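Long-range contact in UDP-N-acetylglucosamine 4,6-dehydratase (Vibrio fischeri, PDB 3PVZ), which binds NAD and probably acts as a lyase of the polysaccharide synthase family, removing water from UDP-N-acetylglucosamine: residues A[200-214]-A[226-240]. Sequence-based numbering, arbitrary orientation.
Sequences FANVAFSDGSLLHGF and APNDIKRYFVTPQES. With NAD (nicotinamide-adenine-dinucleotide), chain E; SCN (thiocyanate ion), chain G.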
ATOM      1  N   PHE A 200      20.140  -3.608  -4.011  1.00 37.01           N
ATOM      2  CA  PHE A 200      19.654  -4.987  -3.868  1.00 37.21           C
ATOM      3  C   PHE A 200      19.487  -5.722  -5.205  1.00 38.02           C
ATOM      4  O   PHE A 200      19.226  -5.103  -6.218  1.00 39.16           O
ATOM      5  CB  PHE A 200      18.282  -5.026  -3.187  1.00 37.02           C
ATOM      6  CG  PHE A 200      18.219  -4.361  -1.833  1.00 34.79           C
ATOM      7  CD1 PHE A 200      18.440  -5.070  -0.678  1.00 33.14           C
ATOM      8  CD2 PHE A 200      17.832  -3.041  -1.723  1.00 32.15           C
ATOM      9  CE1 PHE A 200      18.295  -4.467   0.569  1.00 33.69           C
ATOM     10  CE2 PHE A 200      17.730  -2.443  -0.483  1.00 33.78           C
ATOM     11  CZ  PHE A 200      17.986  -3.159   0.658  1.00 29.92           C
ATOM     12  N   ALA A 201      19.709  -7.032  -5.182  1.00 38.60           N
ATOM     13  CA  ALA A 201      19.191  -7.993  -6.154  1.00 39.83           C
ATOM     14  C   ALA A 201      17.673  -8.091  -6.010  1.00 40.01           C
ATOM     15  O   ALA A 201      17.081  -7.458  -5.150  1.00 40.39           O
ATOM     16  CB  ALA A 201      19.810  -9.365  -5.860  1.00 40.15           C
ATOM     17  N   ASN A 202      17.030  -8.921  -6.804  1.00 39.88           N
ATOM     18  CA  ASN A 202      15.615  -9.178  -6.572  1.00 39.19           C
ATOM     19  C   ASN A 202      15.351  -9.864  -5.253  1.00 38.47           C
ATOM     20  O   ASN A 202      15.893 -10.932  -4.998  1.00 38.24           O
ATOM     21  CB  ASN A 202      15.062 -10.051  -7.684  1.00 40.53           C
ATOM     22  CG  ASN A 202      14.896  -9.307  -8.969  1.00 40.48           C
ATOM     23  OD1 ASN A 202      15.778  -8.582  -9.392  1.00 44.34           O
ATOM     24  ND2 ASN A 202      13.778  -9.516  -9.619  1.00 43.65           N
ATOM     25  N   VAL A 203      14.489  -9.282  -4.418  1.00 37.49           N
ATOM     26  CA  VAL A 203      14.186  -9.879  -3.131  1.00 36.25           C
ATOM     27  C   VAL A 203      13.032 -10.902  -3.230  1.00 37.42           C
ATOM     28  O   VAL A 203      11.880 -10.536  -3.438  1.00 36.69           O
ATOM     29  CB  VAL A 203      13.890  -8.801  -2.070  1.00 36.01           C
ATOM     30  CG1 VAL A 203      13.628  -9.474  -0.713  1.00 34.73           C
ATOM     31  CG2 VAL A 203      15.070  -7.808  -1.943  1.00 33.10           C
ATOM     32  N   ALA A 204      13.349 -12.198  -3.100  1.00 38.29           N
ATOM     33  CA  ALA A 204      12.366 -13.246  -3.491  1.00 39.16           C
ATOM     34  C   ALA A 204      11.054 -13.058  -2.760  1.00 38.91           C
ATOM     35  O   ALA A 204      11.026 -12.921  -1.557  1.00 39.14           O
ATOM     36  CB  ALA A 204      12.909 -14.640  -3.239  1.00 38.77           C
ATOM     37  N   PHE A 205       9.979 -13.023  -3.511  1.00 39.83           N
ATOM     38  CA  PHE A 205       8.628 -12.972  -2.989  1.00 40.56           C
ATOM     39  C   PHE A 205       8.250 -11.633  -2.387  1.00 39.82           C
ATOM     40  O   PHE A 205       7.173 -11.495  -1.831  1.00 38.29           O
ATOM     41  CB  PHE A 205       8.314 -14.162  -2.054  1.00 41.37           C
ATOM     42  CG  PHE A 205       8.357 -15.481  -2.777  1.00 44.33           C
ATOM     43  CD1 PHE A 205       9.543 -16.219  -2.845  1.00 48.08           C
ATOM     44  CD2 PHE A 205       7.252 -15.937  -3.480  1.00 47.04           C
ATOM     45  CE1 PHE A 205       9.605 -17.431  -3.569  1.00 50.42           C
ATOM     46  CE2 PHE A 205       7.302 -17.125  -4.204  1.00 49.05           C
ATOM     47  CZ  PHE A 205       8.485 -17.880  -4.248  1.00 50.67           C
ATOM     48  N   SER A 206       9.094 -10.621  -2.575  1.00 39.17           N
ATOM     49  CA  SER A 206       8.718  -9.293  -2.119  1.00 38.60           C
ATOM     50  C   SER A 206       7.339  -8.931  -2.713  1.00 38.67           C
ATOM     51  O   SER A 206       6.963  -9.376  -3.812  1.00 38.81           O
ATOM     52  CB  SER A 206       9.799  -8.269  -2.444  1.00 37.72           C
ATOM     53  OG  SER A 206       9.918  -8.047  -3.817  1.00 40.69           O
ATOM     54  N   ASP A 207       6.578  -8.196  -1.920  1.00 37.54           N
ATOM     55  CA  ASP A 207       5.245  -7.738  -2.274  1.00 37.95           C
ATOM     56  C   ASP A 207       5.221  -7.072  -3.642  1.00 38.02           C
ATOM     57  O   ASP A 207       6.107  -6.304  -3.973  1.00 37.51           O
ATOM     58  CB  ASP A 207       4.730  -6.739  -1.212  1.00 37.30           C
ATOM     59  CG  ASP A 207       3.196  -6.599  -1.202  1.00 40.41           C
ATOM     60  OD1 ASP A 207       2.497  -7.394  -1.890  1.00 44.68           O
ATOM     61  OD2 ASP A 207       2.677  -5.711  -0.465  1.00 41.76           O
ATOM     62  N   GLY A 208       4.192  -7.353  -4.428  1.00 37.76           N
ATOM     63  CA  GLY A 208       4.109  -6.794  -5.756  1.00 38.96           C
ATOM     64  C   GLY A 208       4.965  -7.463  -6.850  1.00 39.49           C
ATOM     65  O   GLY A 208       4.784  -7.160  -8.016  1.00 39.71           O
ATOM     66  N   SER A 209       5.898  -8.334  -6.476  1.00 39.70           N
ATOM     67  CA  SER A 209       6.790  -8.990  -7.430  1.00 40.16           C
ATOM     68  C   SER A 209       6.062 -10.126  -8.156  1.00 41.27           C
ATOM     69  O   SER A 209       5.043 -10.639  -7.688  1.00 40.82           O
ATOM     70  CB  SER A 209       7.979  -9.584  -6.704  1.00 39.20           C
ATOM     71  OG  SER A 209       7.639 -10.793  -5.992  1.00 38.86           O
ATOM     72  N   LEU A 210       6.617 -10.529  -9.290  1.00 42.55           N
ATOM     73  CA  LEU A 210       6.137 -11.692 -10.010  1.00 44.31           C
ATOM     74  C   LEU A 210       6.031 -12.921  -9.113  1.00 43.68           C
ATOM     75  O   LEU A 210       5.066 -13.662  -9.175  1.00 44.30           O
ATOM     76  CB  LEU A 210       7.030 -11.980 -11.213  1.00 45.62           C
ATOM     77  CG  LEU A 210       6.525 -11.639 -12.608  1.00 49.28           C
ATOM     78  CD1 LEU A 210       7.505 -12.254 -13.662  1.00 50.08           C
ATOM     79  CD2 LEU A 210       5.078 -12.164 -12.845  1.00 51.23           C
ATOM     80  N   LEU A 211       7.031 -13.129  -8.279  1.00 42.99           N
ATOM     81  CA  LEU A 211       7.047 -14.271  -7.390  1.00 43.13           C
ATOM     82  C   LEU A 211       5.905 -14.194  -6.396  1.00 42.86           C
ATOM     83  O   LEU A 211       5.269 -15.184  -6.106  1.00 42.99           O
ATOM     84  CB  LEU A 211       8.373 -14.358  -6.637  1.00 42.47           C
ATOM     85  CG  LEU A 211       9.401 -15.337  -7.195  1.00 44.52           C
ATOM     86  CD1 LEU A 211       9.870 -14.999  -8.640  1.00 43.41           C
ATOM     87  CD2 LEU A 211      10.580 -15.380  -6.240  1.00 44.12           C
ATOM     88  N   HIS A 212       5.665 -13.009  -5.858  1.00 42.11           N
ATOM     89  CA  HIS A 212       4.556 -12.810  -4.956  1.00 42.45           C
ATOM     90  C   HIS A 212       3.269 -13.129  -5.719  1.00 42.86           C
ATOM     91  O   HIS A 212       2.342 -13.707  -5.169  1.00 42.25           O
ATOM     92  CB  HIS A 212       4.543 -11.372  -4.428  1.00 41.96           C
ATOM     93  CG  HIS A 212       3.290 -11.006  -3.732  1.00 43.06           C
ATOM     94  ND1 HIS A 212       3.091 -11.259  -2.393  1.00 45.35           N
ATOM     95  CD2 HIS A 212       2.150 -10.430  -4.189  1.00 47.00           C
ATOM     96  CE1 HIS A 212       1.886 -10.834  -2.050  1.00 45.15           C
ATOM     97  NE2 HIS A 212       1.296 -10.330  -3.122  1.00 46.03           N
ATOM     98  N   GLY A 213       3.233 -12.724  -6.980  1.00 43.27           N
ATOM     99  CA  GLY A 213       2.161 -13.125  -7.874  1.00 45.13           C
ATOM    100  C   GLY A 213       1.929 -14.645  -7.947  1.00 45.52           C
ATOM    101  O   GLY A 213       0.778 -15.086  -7.986  1.00 45.13           O
ATOM    102  N   PHE A 214       3.000 -15.444  -7.927  1.00 45.94           N
ATOM    103  CA  PHE A 214       2.825 -16.919  -8.010  1.00 47.07           C
ATOM    104  C   PHE A 214       1.969 -17.400  -6.864  1.00 47.36           C
ATOM    105  O   PHE A 214       1.041 -18.175  -7.083  1.00 48.08           O
ATOM    106  CB  PHE A 214       4.135 -17.728  -8.011  1.00 47.44           C
ATOM    107  CG  PHE A 214       5.085 -17.414  -9.130  1.00 44.87           C
ATOM    108  CD1 PHE A 214       4.688 -16.751 -10.262  1.00 44.94           C
ATOM    109  CD2 PHE A 214       6.400 -17.832  -9.037  1.00 45.78           C
ATOM    110  CE1 PHE A 214       5.600 -16.488 -11.278  1.00 46.68           C
ATOM    111  CE2 PHE A 214       7.315 -17.575 -10.053  1.00 45.66           C
ATOM    112  CZ  PHE A 214       6.909 -16.894 -11.168  1.00 44.00           C
ATOM    113  N   ALA A 226       4.986 -16.407 -16.455  1.00 48.72           N
ATOM    114  CA  ALA A 226       6.364 -16.045 -16.114  1.00 47.63           C
ATOM    115  C   ALA A 226       7.250 -16.024 -17.335  1.00 49.14           C
ATOM    116  O   ALA A 226       7.225 -16.967 -18.124  1.00 48.74           O
ATOM    117  CB  ALA A 226       6.920 -17.013 -15.134  1.00 47.28           C
ATOM    118  N   PRO A 227       8.074 -14.962 -17.479  1.00 49.14           N
ATOM    119  CA  PRO A 227       9.033 -14.933 -18.559  1.00 49.68           C
ATOM    120  C   PRO A 227      10.026 -16.097 -18.480  1.00 49.89           C
ATOM    121  O   PRO A 227      10.484 -16.435 -17.390  1.00 48.81           O
ATOM    122  CB  PRO A 227       9.768 -13.599 -18.366  1.00 49.60           C
ATOM    123  CG  PRO A 227       8.924 -12.776 -17.448  1.00 49.21           C
ATOM    124  CD  PRO A 227       8.102 -13.736 -16.652  1.00 48.66           C
ATOM    125  N   ASN A 228      10.348 -16.708 -19.626  1.00 50.26           N
ATOM    126  CA  ASN A 228      11.364 -17.726 -19.614  1.00 50.79           C
ATOM    127  C   ASN A 228      12.662 -17.177 -20.114  1.00 50.75           C
ATOM    128  O   ASN A 228      13.635 -17.904 -20.109  1.00 51.34           O
ATOM    129  CB  ASN A 228      10.951 -19.027 -20.337  1.00 51.92           C
ATOM    130  CG  ASN A 228      10.582 -18.823 -21.800  1.00 54.19           C
ATOM    131  OD1 ASN A 228      10.843 -17.775 -22.396  1.00 53.43           O
ATOM    132  ND2 ASN A 228       9.981 -19.856 -22.397  1.00 56.34           N
ATOM    133  N   ASP A 229      12.693 -15.889 -20.478  1.00 50.69           N
ATOM    134  CA  ASP A 229      13.903 -15.277 -21.079  1.00 52.19           C
ATOM    135  C   ASP A 229      14.517 -14.102 -20.280  1.00 51.16           C
ATOM    136  O   ASP A 229      15.361 -13.363 -20.780  1.00 50.93           O
ATOM    137  CB  ASP A 229      13.620 -14.847 -22.525  1.00 53.05           C
ATOM    138  CG  ASP A 229      12.583 -13.729 -22.618  1.00 55.06           C
ATOM    139  OD1 ASP A 229      11.929 -13.397 -21.581  1.00 54.89           O
ATOM    140  OD2 ASP A 229      12.411 -13.193 -23.741  1.00 54.61           O
ATOM    141  N   ILE A 230      14.095 -13.951 -19.038  1.00 50.73           N
ATOM    142  CA  ILE A 230      14.650 -12.955 -18.115  1.00 50.22           C
ATOM    143  C   ILE A 230      15.220 -13.722 -16.909  1.00 49.66           C
ATOM    144  O   ILE A 230      14.505 -14.479 -16.240  1.00 49.12           O
ATOM    145  CB  ILE A 230      13.556 -11.955 -17.629  1.00 50.18           C
ATOM    146  CG1 ILE A 230      12.777 -11.366 -18.815  1.00 51.93           C
ATOM    147  CG2 ILE A 230      14.141 -10.812 -16.784  1.00 49.39           C
ATOM    148  CD1 ILE A 230      13.647 -10.743 -19.842  1.00 53.66           C
ATOM    149  N   LYS A 231      16.513 -13.554 -16.664  1.00 49.48           N
ATOM    150  CA  LYS A 231      17.164 -14.167 -15.514  1.00 49.59           C
ATOM    151  C   LYS A 231      17.526 -13.097 -14.497  1.00 48.54           C
ATOM    152  O   LYS A 231      17.883 -11.984 -14.867  1.00 49.79           O
ATOM    153  CB  LYS A 231      18.443 -14.865 -15.938  1.00 50.28           C
ATOM    154  CG  LYS A 231      18.277 -16.117 -16.792  1.00 51.40           C
ATOM    155  CD  LYS A 231      19.438 -16.245 -17.785  1.00 53.40           C
ATOM    156  CE  LYS A 231      20.190 -17.539 -17.636  1.00 53.98           C
ATOM    157  NZ  LYS A 231      21.581 -17.372 -18.088  1.00 52.92           N
ATOM    158  N   ARG A 232      17.432 -13.427 -13.220  1.00 47.10           N
ATOM    159  CA  ARG A 232      17.891 -12.505 -12.177  1.00 45.89           C
ATOM    160  C   ARG A 232      18.647 -13.251 -11.106  1.00 44.46           C
ATOM    161  O   ARG A 232      18.534 -14.474 -10.996  1.00 44.56           O
ATOM    162  CB  ARG A 232      16.719 -11.786 -11.486  1.00 44.98           C
ATOM    163  CG  ARG A 232      15.850 -10.941 -12.388  1.00 46.91           C
ATOM    164  CD  ARG A 232      16.526  -9.655 -12.777  1.00 48.41           C
ATOM    165  NE  ARG A 232      15.638  -8.829 -13.591  1.00 51.36           N
ATOM    166  CZ  ARG A 232      15.853  -8.464 -14.861  1.00 54.65           C
ATOM    167  NH1 ARG A 232      16.941  -8.841 -15.551  1.00 53.31           N
ATOM    168  NH2 ARG A 232      14.948  -7.698 -15.463  1.00 57.71           N
ATOM    169  N   TYR A 233      19.387 -12.476 -10.316  1.00 43.08           N
ATOM    170  CA  TYR A 233      19.835 -12.871  -8.995  1.00 41.84           C
ATOM    171  C   TYR A 233      18.794 -12.601  -7.937  1.00 40.54           C
ATOM    172  O   TYR A 233      18.214 -11.504  -7.872  1.00 40.34           O
ATOM    173  CB  TYR A 233      21.078 -12.092  -8.602  1.00 41.89           C
ATOM    174  CG  TYR A 233      22.270 -12.324  -9.484  1.00 42.61           C
ATOM    175  CD1 TYR A 233      22.856 -13.580  -9.570  1.00 44.69           C
ATOM    176  CD2 TYR A 233      22.843 -11.273 -10.180  1.00 44.25           C
ATOM    177  CE1 TYR A 233      24.002 -13.800 -10.377  1.00 47.24           C
ATOM    178  CE2 TYR A 233      23.962 -11.466 -10.994  1.00 47.75           C
ATOM    179  CZ  TYR A 233      24.530 -12.727 -11.085  1.00 48.08           C
ATOM    180  OH  TYR A 233      25.601 -12.888 -11.880  1.00 52.31           O
ATOM    181  N   PHE A 234      18.598 -13.582  -7.067  1.00 39.09           N
ATOM    182  CA  PHE A 234      17.619 -13.513  -6.034  1.00 38.52           C
ATOM    183  C   PHE A 234      18.215 -13.660  -4.636  1.00 37.75           C
ATOM    184  O   PHE A 234      19.101 -14.471  -4.400  1.00 38.53           O
ATOM    185  CB  PHE A 234      16.601 -14.617  -6.239  1.00 38.84           C
ATOM    186  CG  PHE A 234      15.752 -14.418  -7.439  1.00 40.72           C
ATOM    187  CD1 PHE A 234      14.528 -13.775  -7.339  1.00 39.20           C
ATOM    188  CD2 PHE A 234      16.174 -14.885  -8.689  1.00 41.29           C
ATOM    189  CE1 PHE A 234      13.746 -13.586  -8.454  1.00 38.90           C
ATOM    190  CE2 PHE A 234      15.402 -14.696  -9.789  1.00 41.46           C
ATOM    191  CZ  PHE A 234      14.184 -14.061  -9.693  1.00 39.16           C
ATOM    192  N   VAL A 235      17.683 -12.895  -3.705  1.00 36.27           N
ATOM    193  CA  VAL A 235      17.998 -13.035  -2.292  1.00 35.11           C
ATOM    194  C   VAL A 235      16.720 -13.251  -1.531  1.00 34.83           C
ATOM    195  O   VAL A 235      15.642 -13.022  -2.059  1.00 34.85           O
ATOM    196  CB  VAL A 235      18.685 -11.802  -1.723  1.00 35.02           C
ATOM    197  CG1 VAL A 235      20.048 -11.631  -2.336  1.00 34.56           C
ATOM    198  CG2 VAL A 235      17.835 -10.536  -1.957  1.00 34.07           C
ATOM    199  N   THR A 236      16.863 -13.732  -0.296  1.00 34.58           N
ATOM    200  CA  THR A 236      15.766 -13.833   0.648  1.00 34.30           C
ATOM    201  C   THR A 236      15.430 -12.496   1.343  1.00 34.40           C
ATOM    202  O   THR A 236      16.285 -11.596   1.515  1.00 32.37           O
ATOM    203  CB  THR A 236      16.056 -14.876   1.757  1.00 34.83           C
ATOM    204  OG1 THR A 236      17.116 -14.398   2.584  1.00 34.23           O
ATOM    205  CG2 THR A 236      16.481 -16.239   1.135  1.00 34.38           C
ATOM    206  N   PRO A 237      14.174 -12.377   1.781  1.00 34.85           N
ATOM    207  CA  PRO A 237      13.807 -11.267   2.630  1.00 35.06           C
ATOM    208  C   PRO A 237      14.810 -11.053   3.772  1.00 35.15           C
ATOM    209  O   PRO A 237      15.275  -9.934   3.939  1.00 35.10           O
ATOM    210  CB  PRO A 237      12.430 -11.674   3.165  1.00 34.54           C
ATOM    211  CG  PRO A 237      11.857 -12.485   2.055  1.00 36.03           C
ATOM    212  CD  PRO A 237      13.031 -13.283   1.548  1.00 35.50           C
ATOM    213  N   GLN A 238      15.171 -12.089   4.527  1.00 35.44           N
ATOM    214  CA  GLN A 238      16.083 -11.880   5.654  1.00 36.09           C
ATOM    215  C   GLN A 238      17.400 -11.311   5.217  1.00 34.58           C
ATOM    216  O   GLN A 238      18.007 -10.506   5.911  1.00 33.16           O
ATOM    217  CB  GLN A 238      16.349 -13.158   6.412  1.00 37.99           C
ATOM    218  CG  GLN A 238      17.307 -12.988   7.600  1.00 42.28           C
ATOM    219  CD  GLN A 238      17.246 -14.176   8.550  1.00 48.65           C
ATOM    220  OE1 GLN A 238      16.192 -14.772   8.723  1.00 55.08           O
ATOM    221  NE2 GLN A 238      18.377 -14.516   9.173  1.00 52.10           N
ATOM    222  N   GLU A 239      17.848 -11.739   4.049  1.00 34.76           N
ATOM    223  CA  GLU A 239      19.094 -11.255   3.512  1.00 34.69           C
ATOM    224  C   GLU A 239      18.987  -9.774   3.216  1.00 33.64           C
ATOM    225  O   GLU A 239      19.939  -9.021   3.475  1.00 33.62           O
ATOM    226  CB  GLU A 239      19.456 -12.058   2.271  1.00 35.66           C
ATOM    227  CG  GLU A 239      19.941 -13.428   2.666  1.00 37.75           C
ATOM    228  CD  GLU A 239      20.279 -14.337   1.510  1.00 38.74           C
ATOM    229  OE1 GLU A 239      19.780 -14.125   0.387  1.00 34.83           O
ATOM    230  OE2 GLU A 239      21.062 -15.277   1.763  1.00 42.29           O
ATOM    231  N   SER A 240      17.825  -9.346   2.705  1.00 32.82           N
ATOM    232  CA  SER A 240      17.583  -7.906   2.445  1.00 32.53           C
ATOM    233  C   SER A 240      17.613  -7.103   3.732  1.00 30.56           C
ATOM    234  O   SER A 240      18.178  -6.023   3.815  1.00 30.02           O
ATOM    235  CB  SER A 240      16.307  -7.648   1.635  1.00 32.12           C
ATOM    236  OG  SER A 240      15.127  -7.967   2.320  1.00 32.18           O
TER
HETATM  237  PA  NAD E 501       7.351  -2.395  -0.976  1.00 31.58           P
HETATM  238  O1A NAD E 501       6.286  -1.994  -1.945  1.00 31.45           O
HETATM  239  O2A NAD E 501       7.054  -3.754  -0.417  1.00 31.09           O
HETATM  240  O5B NAD E 501       7.267  -1.547   0.367  1.00 31.45           O
HETATM  241  C5B NAD E 501       7.289  -0.112   0.208  1.00 29.34           C
HETATM  242  C4B NAD E 501       6.606   0.382   1.488  1.00 29.28           C
HETATM  243  O4B NAD E 501       6.548   1.791   1.558  1.00 26.84           O
HETATM  244  C3B NAD E 501       5.139  -0.151   1.551  1.00 27.95           C
HETATM  245  O3B NAD E 501       4.887  -0.818   2.771  1.00 31.61           O
HETATM  246  C2B NAD E 501       4.306   1.144   1.403  1.00 27.90           C
HETATM  247  O2B NAD E 501       3.004   1.077   1.972  1.00 27.07           O
HETATM  248  C1B NAD E 501       5.291   2.120   2.088  1.00 25.44           C
HETATM  249  N9A NAD E 501       5.000   3.497   1.717  1.00 27.82           N
HETATM  250  C8A NAD E 501       4.910   4.002   0.478  1.00 25.60           C
HETATM  251  N7A NAD E 501       4.580   5.252   0.507  1.00 27.29           N
HETATM  252  C5A NAD E 501       4.534   5.620   1.824  1.00 28.62           C
HETATM  253  C6A NAD E 501       4.235   6.800   2.496  1.00 27.31           C
HETATM  254  N6A NAD E 501       4.001   7.918   1.733  1.00 28.79           N
HETATM  255  N1A NAD E 501       4.231   6.831   3.825  1.00 25.09           N
HETATM  256  C2A NAD E 501       4.477   5.732   4.531  1.00 25.50           C
HETATM  257  N3A NAD E 501       4.738   4.595   3.935  1.00 24.89           N
HETATM  258  C4A NAD E 501       4.778   4.504   2.613  1.00 25.64           C
HETATM  259  O3  NAD E 501       8.785  -2.267  -1.693  1.00 29.94           O
HETATM  260  PN  NAD E 501      10.027  -3.173  -1.154  1.00 30.80           P
HETATM  261  O1N NAD E 501      10.147  -4.435  -1.992  1.00 31.11           O
HETATM  262  O2N NAD E 501      10.140  -3.459   0.287  1.00 29.17           O
HETATM  263  O5D NAD E 501      11.271  -2.262  -1.745  1.00 27.75           O
HETATM  264  C5D NAD E 501      11.543  -1.147  -0.910  1.00 26.13           C
HETATM  265  C4D NAD E 501      12.671  -0.318  -1.535  1.00 26.63           C
HETATM  266  O4D NAD E 501      13.729  -1.198  -2.030  1.00 28.13           O
HETATM  267  C3D NAD E 501      12.143   0.437  -2.775  1.00 28.91           C
HETATM  268  O3D NAD E 501      12.862   1.664  -3.035  1.00 35.22           O
HETATM  269  C2D NAD E 501      12.506  -0.517  -3.935  1.00 29.77           C
HETATM  270  O2D NAD E 501      12.625   0.163  -5.193  1.00 34.13           O
HETATM  271  C1D NAD E 501      13.864  -1.043  -3.470  1.00 28.47           C
HETATM  272  N1N NAD E 501      14.237  -2.302  -4.132  1.00 34.87           N
HETATM  273  C2N NAD E 501      13.447  -3.370  -3.962  1.00 36.15           C
HETATM  274  C3N NAD E 501      13.757  -4.580  -4.546  1.00 37.63           C
HETATM  275  C7N NAD E 501      12.886  -5.758  -4.393  1.00 38.80           C
HETATM  276  O7N NAD E 501      13.211  -6.764  -5.020  1.00 39.45           O
HETATM  277  N7N NAD E 501      11.772  -5.751  -3.646  1.00 36.28           N
HETATM  278  C4N NAD E 501      14.929  -4.689  -5.335  1.00 36.74           C
HETATM  279  C5N NAD E 501      15.728  -3.566  -5.473  1.00 36.03           C
HETATM  280  C6N NAD E 501      15.352  -2.367  -4.865  1.00 36.84           C
HETATM  281  S   SCN G 605      20.580  -8.671   0.276  0.90 51.03           S
HETATM  282  C   SCN G 605      20.435  -8.219  -1.427  0.90 52.71           C
HETATM  283  N   SCN G 605      20.351  -7.893  -2.571  0.90 53.45           N
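The ring of Phe200 turns its edge to Ser240, CE1 lying 3.6 Å from Ser240 O in the ring plane, at the start of the helix that follows strand 231-235. The backbone N-H of Ala201 donates to the nitrogen of a thiocyanate ion, probably from the crystallisation liquor, which Val235 also touches, while Ala201 CB abuts the carbonyl oxygen of Tyr233. Asn202 and Val203 then pair with Phe234 and Val235 as parallel strands. The weak bond from Asn202 N to Tyr233 O is followed by a straighter one from Val235 N to Asn202 O (3.0 Å) and by a short, nearly linear one from Ala204 N to Val235 O (2.6 Å). On one face of this ladder, the Asn202 amide lies against the aliphatic part of Arg232, its plane 54° from the guanidinium, and Asn202 CB meets Phe234 at CD1 and CE1. On the other, Val203 places CG1 anti to the backbone N (chi1 -178°), beside Pro237 and Ser240, and CG2 meets Val235 CG2 at 3.9 Å. Beyond the turns, Leu211 CD1 reaches Phe234 CE1, and Phe214 CZ comes to 4.0 Å from Ala226 CB. The pairing leaves Val203 N pointing away from strand 231-235, to NAD O7N (2.9 Å, 175°), while NAD N7N donates to Ser206 OG (3.0 Å). Gripped at both its oxygen and its nitrogen, the carboxamide is restrained in rotation, which probably helps to orient the nicotinamide in this Rossmann-type site.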